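Side-chain contacts in kojibiose phosphorylase (Gut metagenome, PDB 6W0P), which is a two-subunit protein of glycoside hydrolase family 65, with an N-terminal beta domain, a helical catalytic domain and a C-terminal beta domain: residues Y425-Y428 and H429-I433; F497-L500 and D501-L504; M568-Y571 and S572-Y576; Y576-I579 and Y580-D583. All coordinates share one frame; numbering follows the deposited sequence.

Contact 1: Y425-Y428 and H429-I433; sequences YAIY and HYMKI
Tyr428 and Lys432, one helical turn apart, hold their polar ends close to each other over the outside of helix 418-434, bridged by a water. Lys432 is easiest to follow from its root. Its CB lies 3.3 Å from Tyr428 O, the same carbonyl that takes the backbone N-H of Lys432. CG sits anti to the backbone N (chi1 -179°), and the chain runs on until a bend at chi3 (-101°) swings CE against the phenol end of the ring. CE comes 3.5 Å from Tyr428 OH and 4.0 Å from Tyr428 CZ, approaching at a slant. NZ stops 3.9 Å from Tyr428 OH, and water 1 joins the two: it accepts from Lys432 NZ at 2.8 Å and from Tyr428 OH at 3.0 Å, lying in the plane of the phenol ring. Glu599 adds a long, weak ion pair to the ammonium.

Tyr425 and His429 meet ring to ring in an oblique pairing. The rings are inclined at 59°, and Tyr425 CE2 comes 3.7 Å from His429 ND1. Tyr425 OH lies over one face of the imidazole and is hydrogen-bonded to Leu596 O, which ties the far end of that ring to the helix 590-596. Ile427 and Met431 touch only loosely on the side that packs against helix 437-458.

Beneath all these side chains run the four backbone bonds from residues 429-432 to 425-428. This is the i to i+4 pattern of an alpha-helix, here one packed among the other helices of the family 65 catalytic domain.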
loop_
_atom_site.group_PDB
_atom_site.type_symbol
_atom_site.label_atom_id
_atom_site.label_comp_id
_atom_site.label_asym_id
_atom_site.label_seq_id
_atom_site.Cartn_x
_atom_site.Cartn_y
_atom_site.Cartn_z
ATOM N N TYR A 425 -11.802 3.596 27.244
ATOM C CA TYR A 425 -11.157 2.981 28.432
ATOM C C TYR A 425 -10.484 4.041 29.319
ATOM O O TYR A 425 -10.534 3.871 30.524
ATOM C CB TYR A 425 -10.145 1.912 28.029
ATOM C CG TYR A 425 -9.629 1.130 29.200
ATOM C CD1 TYR A 425 -10.330 0.056 29.701
ATOM C CD2 TYR A 425 -8.436 1.475 29.822
ATOM C CE1 TYR A 425 -9.859 -0.670 30.779
ATOM C CE2 TYR A 425 -7.959 0.769 30.908
ATOM C CZ TYR A 425 -8.671 -0.312 31.391
ATOM O OH TYR A 425 -8.200 -1.039 32.450
ATOM N N ALA A 426 -9.802 5.036 28.748
ATOM C CA ALA A 426 -9.204 6.152 29.513
ATOM C C ALA A 426 -10.297 6.871 30.314
ATOM O O ALA A 426 -10.079 7.088 31.513
ATOM C CB ALA A 426 -8.461 7.108 28.602
ATOM N N ILE A 427 -11.439 7.206 29.693
ATOM C CA ILE A 427 -12.555 7.897 30.402
ATOM C C ILE A 427 -12.966 7.032 31.594
ATOM O O ILE A 427 -12.984 7.565 32.735
ATOM C CB ILE A 427 -13.722 8.198 29.453
ATOM C CG1 ILE A 427 -13.378 9.311 28.463
ATOM C CG2 ILE A 427 -14.992 8.517 30.225
ATOM C CD1 ILE A 427 -14.264 9.312 27.228
ATOM N N TYR A 428 -13.248 5.751 31.339
ATOM C CA TYR A 428 -13.614 4.717 32.338
ATOM C C TYR A 428 -12.546 4.597 33.438
ATOM O O TYR A 428 -12.883 4.614 34.631
ATOM C CB TYR A 428 -13.828 3.386 31.625
ATOM C CG TYR A 428 -13.874 2.180 32.522
ATOM C CD1 TYR A 428 -15.004 1.865 33.263
ATOM C CD2 TYR A 428 -12.785 1.325 32.610
ATOM C CE1 TYR A 428 -15.041 0.750 34.089
ATOM C CE2 TYR A 428 -12.813 0.198 33.416
ATOM C CZ TYR A 428 -13.941 -0.088 34.161
ATOM O OH TYR A 428 -13.924 -1.217 34.937
ATOM N N HIS A 429 -11.273 4.481 33.068
ATOM C CA HIS A 429 -10.153 4.327 34.030
ATOM C C HIS A 429 -10.065 5.587 34.901
ATOM O O HIS A 429 -9.924 5.474 36.131
ATOM C CB HIS A 429 -8.855 3.984 33.281
ATOM C CG HIS A 429 -7.843 3.275 34.112
ATOM N ND1 HIS A 429 -6.601 2.928 33.616
ATOM C CD2 HIS A 429 -7.857 2.914 35.408
ATOM C CE1 HIS A 429 -5.909 2.340 34.578
ATOM N NE2 HIS A 429 -6.653 2.325 35.695
ATOM N N TYR A 430 -10.211 6.750 34.278
ATOM C CA TYR A 430 -10.148 8.069 34.943
ATOM C C TYR A 430 -11.256 8.173 36.004
ATOM O O TYR A 430 -10.992 8.608 37.156
ATOM C CB TYR A 430 -10.307 9.183 33.911
ATOM C CG TYR A 430 -10.317 10.545 34.540
ATOM C CD1 TYR A 430 -9.176 11.017 35.158
ATOM C CD2 TYR A 430 -11.455 11.339 34.562
ATOM C CE1 TYR A 430 -9.149 12.259 35.771
ATOM C CE2 TYR A 430 -11.442 12.588 35.161
ATOM C CZ TYR A 430 -10.286 13.040 35.782
ATOM O OH TYR A 430 -10.217 14.248 36.398
ATOM N N MET A 431 -12.482 7.817 35.607
ATOM C CA MET A 431 -13.669 7.876 36.490
ATOM C C MET A 431 -13.480 6.834 37.600
ATOM O O MET A 431 -13.889 7.107 38.738
ATOM C CB MET A 431 -14.962 7.620 35.705
ATOM C CG MET A 431 -15.259 8.723 34.696
ATOM S SD MET A 431 -15.558 10.352 35.480
ATOM C CE MET A 431 -17.058 9.967 36.385
ATOM N N LYS A 432 -12.830 5.712 37.298
ATOM C CA LYS A 432 -12.634 4.636 38.291
ATOM C C LYS A 432 -11.656 5.109 39.380
ATOM O O LYS A 432 -11.832 4.704 40.519
ATOM C CB LYS A 432 -12.161 3.359 37.600
ATOM C CG LYS A 432 -11.949 2.188 38.546
ATOM C CD LYS A 432 -11.010 1.151 37.999
ATOM C CE LYS A 432 -11.695 -0.069 37.418
ATOM N NZ LYS A 432 -10.681 -1.079 37.012
ATOM N N ILE A 433 -10.683 5.959 39.057
ATOM C CA ILE A 433 -9.707 6.470 40.060
ATOM C C ILE A 433 -10.268 7.719 40.757
ATOM O O ILE A 433 -10.023 7.854 41.960
ATOM C CB ILE A 433 -8.335 6.728 39.404
ATOM C CG1 ILE A 433 -7.785 5.486 38.695
ATOM C CG2 ILE A 433 -7.354 7.270 40.425
ATOM C CD1 ILE A 433 -7.693 4.248 39.573
HETATM O O HOH W 1 -11.198 -2.486 34.634
#

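Contact 2: F497-L500 and D501-L504; sequences FQYL and DKIL
Leu500 O takes the N-H of Leu504 at 2.8 Å, the shortest sound polar bond here, and the two leucine side chains meet beside it. Leu500 CD1 rests 3.8 Å from Leu504 CG, while Leu504 CD1 reaches back to Leu500 CG at the same separation. Different first torsions make this possible: CG of Leu500 is anti to its backbone N (chi1 176°), whereas that of Leu504 stands beside its own N (chi1 -68°), tipped back toward the preceding turn. Both residues face helix 522-534, Leu500 on Met528 and Leu504 on Leu525.

This i to i+4 pairing, and that of Tyr499 with Ile503, belong to the last turns of helix 487-504, an alpha-helix packed between its neighbours in the catalytic domain. Round the helix, Ile503 lays CG1 over the centre of the Tyr499 ring, 4.1 Å from the centroid and 11° off the ring normal, a CH-pi contact. Ile503 CD1 extends to the phenol end, 4.0 Å from Tyr499 OH. Lys502 NZ approaches the same ring differently, near its plane at the edge, 4.3 Å from Tyr499 CE1. Tyr499 also makes an edge-to-face pair with Tyr428, while Asp501 OD2 forms a salt bridge with Lys529 of helix 522-534.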
loop_
_atom_site.group_PDB
_atom_site.type_symbol
_atom_site.label_atom_id
_atom_site.label_comp_id
_atom_site.label_asym_id
_atom_site.label_seq_id
_atom_site.Cartn_x
_atom_site.Cartn_y
_atom_site.Cartn_z
ATOM N N PHE A 497 -20.223 0.174 24.981
ATOM C CA PHE A 497 -21.703 0.247 24.898
ATOM C C PHE A 497 -22.291 0.161 26.306
ATOM O O PHE A 497 -23.171 0.965 26.624
ATOM C CB PHE A 497 -22.269 -0.858 24.003
ATOM C CG PHE A 497 -21.889 -0.744 22.550
ATOM C CD1 PHE A 497 -21.575 0.478 21.993
ATOM C CD2 PHE A 497 -21.858 -1.872 21.746
ATOM C CE1 PHE A 497 -21.210 0.576 20.664
ATOM C CE2 PHE A 497 -21.499 -1.775 20.414
ATOM C CZ PHE A 497 -21.194 -0.544 19.869
ATOM N N GLN A 498 -21.799 -0.776 27.117
ATOM C CA GLN A 498 -22.345 -1.035 28.472
ATOM C C GLN A 498 -21.995 0.136 29.397
ATOM O O GLN A 498 -22.860 0.527 30.188
ATOM C CB GLN A 498 -21.849 -2.371 28.997
ATOM C CG GLN A 498 -22.393 -3.550 28.206
ATOM C CD GLN A 498 -21.759 -4.838 28.669
ATOM O OE1 GLN A 498 -20.608 -4.853 29.103
ATOM N NE2 GLN A 498 -22.511 -5.927 28.578
ATOM N N TYR A 499 -20.820 0.754 29.261
ATOM C CA TYR A 499 -20.476 1.932 30.098
ATOM C C TYR A 499 -21.410 3.104 29.763
ATOM O O TYR A 499 -21.899 3.774 30.694
ATOM C CB TYR A 499 -19.008 2.336 29.954
ATOM C CG TYR A 499 -18.537 3.339 30.977
ATOM C CD1 TYR A 499 -18.721 3.126 32.339
ATOM C CD2 TYR A 499 -17.901 4.505 30.589
ATOM C CE1 TYR A 499 -18.285 4.041 33.287
ATOM C CE2 TYR A 499 -17.452 5.427 31.519
ATOM C CZ TYR A 499 -17.648 5.200 32.870
ATOM O OH TYR A 499 -17.208 6.123 33.781
ATOM N N LEU A 500 -21.631 3.382 28.482
ATOM C CA LEU A 500 -22.467 4.534 28.078
ATOM C C LEU A 500 -23.882 4.305 28.612
ATOM O O LEU A 500 -24.427 5.217 29.237
ATOM C CB LEU A 500 -22.490 4.683 26.556
ATOM C CG LEU A 500 -23.405 5.791 26.043
ATOM C CD1 LEU A 500 -23.087 7.117 26.712
ATOM C CD2 LEU A 500 -23.302 5.931 24.534
ATOM N N ASP A 501 -24.424 3.115 28.353
ATOM C CA ASP A 501 -25.733 2.650 28.866
ATOM C C ASP A 501 -25.877 2.973 30.360
ATOM O O ASP A 501 -26.882 3.617 30.712
ATOM C CB ASP A 501 -25.939 1.161 28.592
ATOM C CG ASP A 501 -27.303 0.714 29.091
ATOM O OD1 ASP A 501 -27.431 0.594 30.330
ATOM O OD2 ASP A 501 -28.242 0.565 28.254
ATOM N N LYS A 502 -24.920 2.545 31.197
ATOM C CA LYS A 502 -24.897 2.794 32.665
ATOM C C LYS A 502 -24.799 4.300 32.966
ATOM O O LYS A 502 -25.510 4.752 33.876
ATOM C CB LYS A 502 -23.751 2.031 33.327
ATOM C CG LYS A 502 -23.525 2.356 34.795
ATOM C CD LYS A 502 -22.838 1.236 35.549
ATOM C CE LYS A 502 -22.066 1.712 36.758
ATOM N NZ LYS A 502 -20.832 2.422 36.336
ATOM N N ILE A 503 -23.992 5.077 32.236
ATOM C CA ILE A 503 -23.941 6.552 32.462
ATOM C C ILE A 503 -25.291 7.195 32.076
ATOM O O ILE A 503 -25.739 8.102 32.797
ATOM C CB ILE A 503 -22.748 7.205 31.745
ATOM C CG1 ILE A 503 -21.408 6.703 32.292
ATOM C CG2 ILE A 503 -22.840 8.717 31.845
ATOM C CD1 ILE A 503 -21.080 7.197 33.693
ATOM N N LEU A 504 -25.947 6.748 31.009
ATOM C CA LEU A 504 -27.227 7.351 30.559
ATOM C C LEU A 504 -28.342 7.043 31.571
ATOM O O LEU A 504 -29.237 7.878 31.700
ATOM C CB LEU A 504 -27.564 6.850 29.153
ATOM C CG LEU A 504 -26.625 7.345 28.052
ATOM C CD1 LEU A 504 -27.039 6.814 26.685
ATOM C CD2 LEU A 504 -26.555 8.864 28.027
#

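Contact 3: M568-Y571 and S572-Y576; sequences MPIY and SHWSY
Ile570 and Trp574 meet methyl to ring. CD1 of Ile570 stands over the centre of the indole six-membered ring, 3.7 Å from its centroid and 11° off the normal, a CH-pi contact. The second branch, CG2, lies 4.0 Å from both CB and CE3 of Trp574. Ile570 O accepts from Trp574 N at 2.8 Å, almost straight on, an i to i+4 bond that closes a single turn in the long loop between helices 522-534 and 590-596. His573 N also reaches Ile570 O, at 3.0 Å from well above the carbonyl plane.

Ser572 lies against the side chain before it. Its OG is 3.2 Å from CE1 of Tyr571, whose ring also carries Pro569 CG over one face, toward the rim. Tyr571 CG is set between the backbone N and carbonyl carbon (chi1 67°), which turns the ring to this side. A cis peptide bond precedes Pro569, whose O takes two weak bonds, one from Ser572 N and one, in the imidazole plane, from His573 ND1.

Ser575, next in the chain, is hydrogen-bonded to Glu388 of the second subunit. The indole is thus held three ways: a methyl on one face, the charge of Arg578 on the other (cation-pi), and Glu567 hydrogen-bonded to NE1.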
loop_
_atom_site.group_PDB
_atom_site.type_symbol
_atom_site.label_atom_id
_atom_site.label_comp_id
_atom_site.label_asym_id
_atom_site.label_seq_id
_atom_site.Cartn_x
_atom_site.Cartn_y
_atom_site.Cartn_z
ATOM N N MET A 568 15.696 -12.120 11.904
ATOM C CA MET A 568 15.132 -11.030 12.739
ATOM C C MET A 568 15.780 -9.704 12.338
ATOM O O MET A 568 16.967 -9.659 12.019
ATOM C CB MET A 568 15.341 -11.312 14.229
ATOM C CG MET A 568 14.084 -11.094 15.070
ATOM S SD MET A 568 12.777 -12.330 14.791
ATOM C CE MET A 568 13.531 -13.791 15.512
ATOM N N PRO A 569 15.005 -8.598 12.272
ATOM C CA PRO A 569 13.556 -8.642 12.491
ATOM C C PRO A 569 12.841 -9.261 11.270
ATOM O O PRO A 569 13.460 -9.369 10.207
ATOM C CB PRO A 569 13.189 -7.168 12.738
ATOM C CG PRO A 569 14.238 -6.380 11.961
ATOM C CD PRO A 569 15.485 -7.246 11.925
ATOM N N ILE A 570 11.591 -9.700 11.460
ATOM C CA ILE A 570 10.786 -10.482 10.468
ATOM C C ILE A 570 10.616 -9.667 9.177
ATOM O O ILE A 570 10.820 -10.240 8.088
ATOM C CB ILE A 570 9.420 -10.879 11.069
ATOM C CG1 ILE A 570 9.555 -11.981 12.127
ATOM C CG2 ILE A 570 8.438 -11.277 9.978
ATOM C CD1 ILE A 570 9.764 -13.373 11.566
ATOM N N TYR A 571 10.247 -8.385 9.298
ATOM C CA TYR A 571 9.824 -7.519 8.165
ATOM C C TYR A 571 10.990 -7.362 7.174
ATOM O O TYR A 571 10.720 -7.124 5.967
ATOM C CB TYR A 571 9.234 -6.193 8.673
ATOM C CG TYR A 571 10.174 -5.229 9.367
ATOM C CD1 TYR A 571 11.098 -4.477 8.646
ATOM C CD2 TYR A 571 10.108 -5.025 10.741
ATOM C CE1 TYR A 571 11.953 -3.581 9.271
ATOM C CE2 TYR A 571 10.954 -4.127 11.381
ATOM C CZ TYR A 571 11.881 -3.405 10.643
ATOM O OH TYR A 571 12.719 -2.516 11.252
ATOM N N SER A 572 12.230 -7.529 7.652
ATOM C CA SER A 572 13.481 -7.367 6.869
ATOM C C SER A 572 13.901 -8.682 6.211
ATOM O O SER A 572 14.768 -8.615 5.312
ATOM C CB SER A 572 14.602 -6.838 7.730
ATOM O OG SER A 572 14.251 -5.580 8.284
ATOM N N HIS A 573 13.365 -9.825 6.647
ATOM C CA HIS A 573 13.828 -11.153 6.158
ATOM C C HIS A 573 12.695 -11.953 5.492
ATOM O O HIS A 573 13.017 -12.702 4.572
ATOM C CB HIS A 573 14.619 -11.894 7.260
ATOM C CG HIS A 573 15.959 -11.269 7.528
ATOM N ND1 HIS A 573 16.108 -10.148 8.343
ATOM C CD2 HIS A 573 17.195 -11.557 7.055
ATOM C CE1 HIS A 573 17.378 -9.796 8.376
ATOM N NE2 HIS A 573 18.064 -10.649 7.601
ATOM N N TRP A 574 11.434 -11.775 5.885
ATOM C CA TRP A 574 10.261 -12.521 5.343
ATOM C C TRP A 574 9.540 -11.686 4.281
ATOM O O TRP A 574 9.475 -10.477 4.439
ATOM C CB TRP A 574 9.301 -12.920 6.478
ATOM C CG TRP A 574 9.803 -14.050 7.319
ATOM C CD1 TRP A 574 11.093 -14.474 7.397
ATOM C CD2 TRP A 574 9.052 -14.893 8.218
ATOM N NE1 TRP A 574 11.198 -15.529 8.254
ATOM C CE2 TRP A 574 9.971 -15.803 8.786
ATOM C CE3 TRP A 574 7.699 -14.995 8.579
ATOM C CZ2 TRP A 574 9.587 -16.795 9.681
ATOM C CZ3 TRP A 574 7.324 -15.977 9.466
ATOM C CH2 TRP A 574 8.257 -16.852 10.018
ATOM N N SER A 575 9.036 -12.324 3.226
ATOM C CA SER A 575 8.104 -11.713 2.251
ATOM C C SER A 575 6.964 -11.049 3.030
ATOM O O SER A 575 6.455 -11.632 3.970
ATOM C CB SER A 575 7.581 -12.722 1.272
ATOM O OG SER A 575 7.007 -12.088 0.146
ATOM N N TYR A 576 6.558 -9.872 2.614
ATOM C CA TYR A 576 5.537 -9.048 3.293
ATOM C C TYR A 576 4.350 -9.887 3.800
ATOM O O TYR A 576 4.010 -9.754 4.981
ATOM C CB TYR A 576 5.009 -7.951 2.372
ATOM C CG TYR A 576 3.987 -7.110 3.093
ATOM C CD1 TYR A 576 4.339 -6.467 4.269
ATOM C CD2 TYR A 576 2.666 -7.053 2.693
ATOM C CE1 TYR A 576 3.424 -5.721 4.981
ATOM C CE2 TYR A 576 1.731 -6.311 3.405
ATOM C CZ TYR A 576 2.122 -5.622 4.535
ATOM O OH TYR A 576 1.260 -4.868 5.271
#

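Contact 4: Y576-I579 and Y580-D583; sequences YDRI and YRTD
With CG between its backbone N and carbonyl carbon (chi1 77°), Asp577 turns its carboxylate toward Arg581, whose CG takes the corresponding position before the chain extends to NE. The resulting salt bridge is compact. Arg581 NE reaches Asp577 OD2 at 2.8 Å, with the oxygen lying in the guanidinium plane and the carboxylate turned only 22° from it. Water 2 closes the other side, donating to Asp577 OD1 and accepting from Arg581 NH2, each at 2.8 Å. Both carboxylate oxygens are thus engaged, and the direct bond and the water bridge together should limit rotation of either group. Over one face of the guanidinium lies Arg578 CG, 4.0 Å from Arg581 NH2; the charged end of Arg578 goes on to a salt bridge with Asp390 of the second subunit.

On the other side of the turn Tyr580 directs its edge at the face of Tyr576, a T-shaped pair with planes at 77° and centroids 5.6 Å apart. Tyr580 CE2 comes 3.8 Å from Tyr576 CZ, and the hydroxyls converge to 2.9 Å between Tyr580 OH and Tyr576 OH. Behind the rings, backbone bonds from Tyr580 N to Asp577 O and from Arg581 N to Arg578 O give the i to i+3 pattern of a short 3-10 turn.

Tyr576 also makes edge-to-face pairs with Trp410 and Tyr75 of the second subunit, and Arg581 NH1 is hydrogen-bonded to Gln460 there. The turn therefore sits at the dimer interface, within the long connection between helices 522-534 and 590-596.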
loop_
_atom_site.group_PDB
_atom_site.type_symbol
_atom_site.label_atom_id
_atom_site.label_comp_id
_atom_site.label_asym_id
_atom_site.label_seq_id
_atom_site.Cartn_x
_atom_site.Cartn_y
_atom_site.Cartn_z
ATOM N N TYR A 576 6.558 -9.872 2.614
ATOM C CA TYR A 576 5.537 -9.048 3.293
ATOM C C TYR A 576 4.350 -9.887 3.800
ATOM O O TYR A 576 4.010 -9.754 4.981
ATOM C CB TYR A 576 5.009 -7.951 2.372
ATOM C CG TYR A 576 3.987 -7.110 3.093
ATOM C CD1 TYR A 576 4.339 -6.467 4.269
ATOM C CD2 TYR A 576 2.666 -7.053 2.693
ATOM C CE1 TYR A 576 3.424 -5.721 4.981
ATOM C CE2 TYR A 576 1.731 -6.311 3.405
ATOM C CZ TYR A 576 2.122 -5.622 4.535
ATOM O OH TYR A 576 1.260 -4.868 5.271
ATOM N N ASP A 577 3.708 -10.687 2.947
ATOM C CA ASP A 577 2.432 -11.364 3.336
ATOM C C ASP A 577 2.675 -12.484 4.362
ATOM O O ASP A 577 1.716 -12.853 5.074
ATOM C CB ASP A 577 1.680 -11.905 2.126
ATOM C CG ASP A 577 2.268 -13.190 1.589
ATOM O OD1 ASP A 577 3.240 -13.119 0.814
ATOM O OD2 ASP A 577 1.733 -14.256 1.949
ATOM N N ARG A 578 3.883 -13.036 4.442
ATOM C CA ARG A 578 4.054 -14.351 5.114
ATOM C C ARG A 578 3.687 -14.292 6.604
ATOM O O ARG A 578 3.058 -15.250 7.095
ATOM C CB ARG A 578 5.468 -14.871 4.914
ATOM C CG ARG A 578 5.746 -16.168 5.650
ATOM C CD ARG A 578 7.217 -16.418 5.453
ATOM N NE ARG A 578 7.715 -17.530 6.230
ATOM C CZ ARG A 578 8.980 -17.880 6.254
ATOM N NH1 ARG A 578 9.863 -17.193 5.545
ATOM N NH2 ARG A 578 9.339 -18.949 6.942
ATOM N N ILE A 579 4.048 -13.239 7.323
ATOM C CA ILE A 579 3.755 -13.159 8.784
ATOM C C ILE A 579 2.239 -13.246 9.056
ATOM O O ILE A 579 1.870 -13.695 10.141
ATOM C CB ILE A 579 4.370 -11.903 9.431
ATOM C CG1 ILE A 579 4.326 -11.995 10.966
ATOM C CG2 ILE A 579 3.688 -10.629 8.924
ATOM C CD1 ILE A 579 5.000 -13.228 11.559
ATOM N N TYR A 580 1.369 -12.846 8.135
ATOM C CA TYR A 580 -0.095 -12.769 8.386
ATOM C C TYR A 580 -0.736 -14.158 8.418
ATOM O O TYR A 580 -1.795 -14.311 9.074
ATOM C CB TYR A 580 -0.794 -11.904 7.341
ATOM C CG TYR A 580 -0.444 -10.444 7.431
ATOM C CD1 TYR A 580 -0.850 -9.686 8.510
ATOM C CD2 TYR A 580 0.235 -9.809 6.415
ATOM C CE1 TYR A 580 -0.567 -8.338 8.593
ATOM C CE2 TYR A 580 0.521 -8.456 6.471
ATOM C CZ TYR A 580 0.125 -7.718 7.569
ATOM O OH TYR A 580 0.446 -6.398 7.658
ATOM N N ARG A 581 -0.127 -15.145 7.750
ATOM C CA ARG A 581 -0.818 -16.439 7.488
ATOM C C ARG A 581 -0.228 -17.533 8.381
ATOM O O ARG A 581 -0.185 -18.697 7.928
ATOM C CB ARG A 581 -0.807 -16.763 5.990
ATOM C CG ARG A 581 0.552 -16.756 5.331
ATOM C CD ARG A 581 0.423 -16.938 3.829
ATOM N NE ARG A 581 1.718 -16.826 3.170
ATOM C CZ ARG A 581 2.623 -17.805 3.030
ATOM N NH1 ARG A 581 2.391 -19.024 3.507
ATOM N NH2 ARG A 581 3.778 -17.550 2.415
ATOM N N THR A 582 0.169 -17.173 9.607
ATOM C CA THR A 582 0.662 -18.097 10.664
ATOM C C THR A 582 -0.127 -17.822 11.950
ATOM O O THR A 582 -1.071 -17.013 11.909
ATOM C CB THR A 582 2.166 -17.939 10.946
ATOM O OG1 THR A 582 2.391 -16.724 11.668
ATOM C CG2 THR A 582 3.019 -17.940 9.697
ATOM N N ASP A 583 0.277 -18.456 13.052
ATOM C CA ASP A 583 -0.304 -18.244 14.399
ATOM C C ASP A 583 0.740 -17.548 15.277
ATOM O O ASP A 583 0.709 -17.716 16.505
ATOM C CB ASP A 583 -0.819 -19.572 14.942
ATOM C CG ASP A 583 0.263 -20.558 15.327
ATOM O OD1 ASP A 583 1.438 -20.348 14.923
ATOM O OD2 ASP A 583 -0.085 -21.511 16.029
HETATM O O HOH W 2 5.032 -15.216 1.381
#

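Overall arrangement
All four contacts fall in the family 65 catalytic region and come in numerical order along the chain, the last two overlapping at Tyr576, yet they form two separate pairs. Contacts 1 and 2, on helices 418-434 and 487-504, have centres 13 Å apart and touch directly: Met431 CB lies 3.3 Å from Tyr499 OH, so the two helices pack against each other. Contacts 3 and 4 lie in the loop between helices 522-534 and 590-596; their centres are 10 Å apart, with Ile570 and Trp574 packing on Ile579. Between contacts 1 and 3 the centres are about 38 Å apart. The first pair belongs to helix packing within one subunit, whereas the second reaches the other subunit.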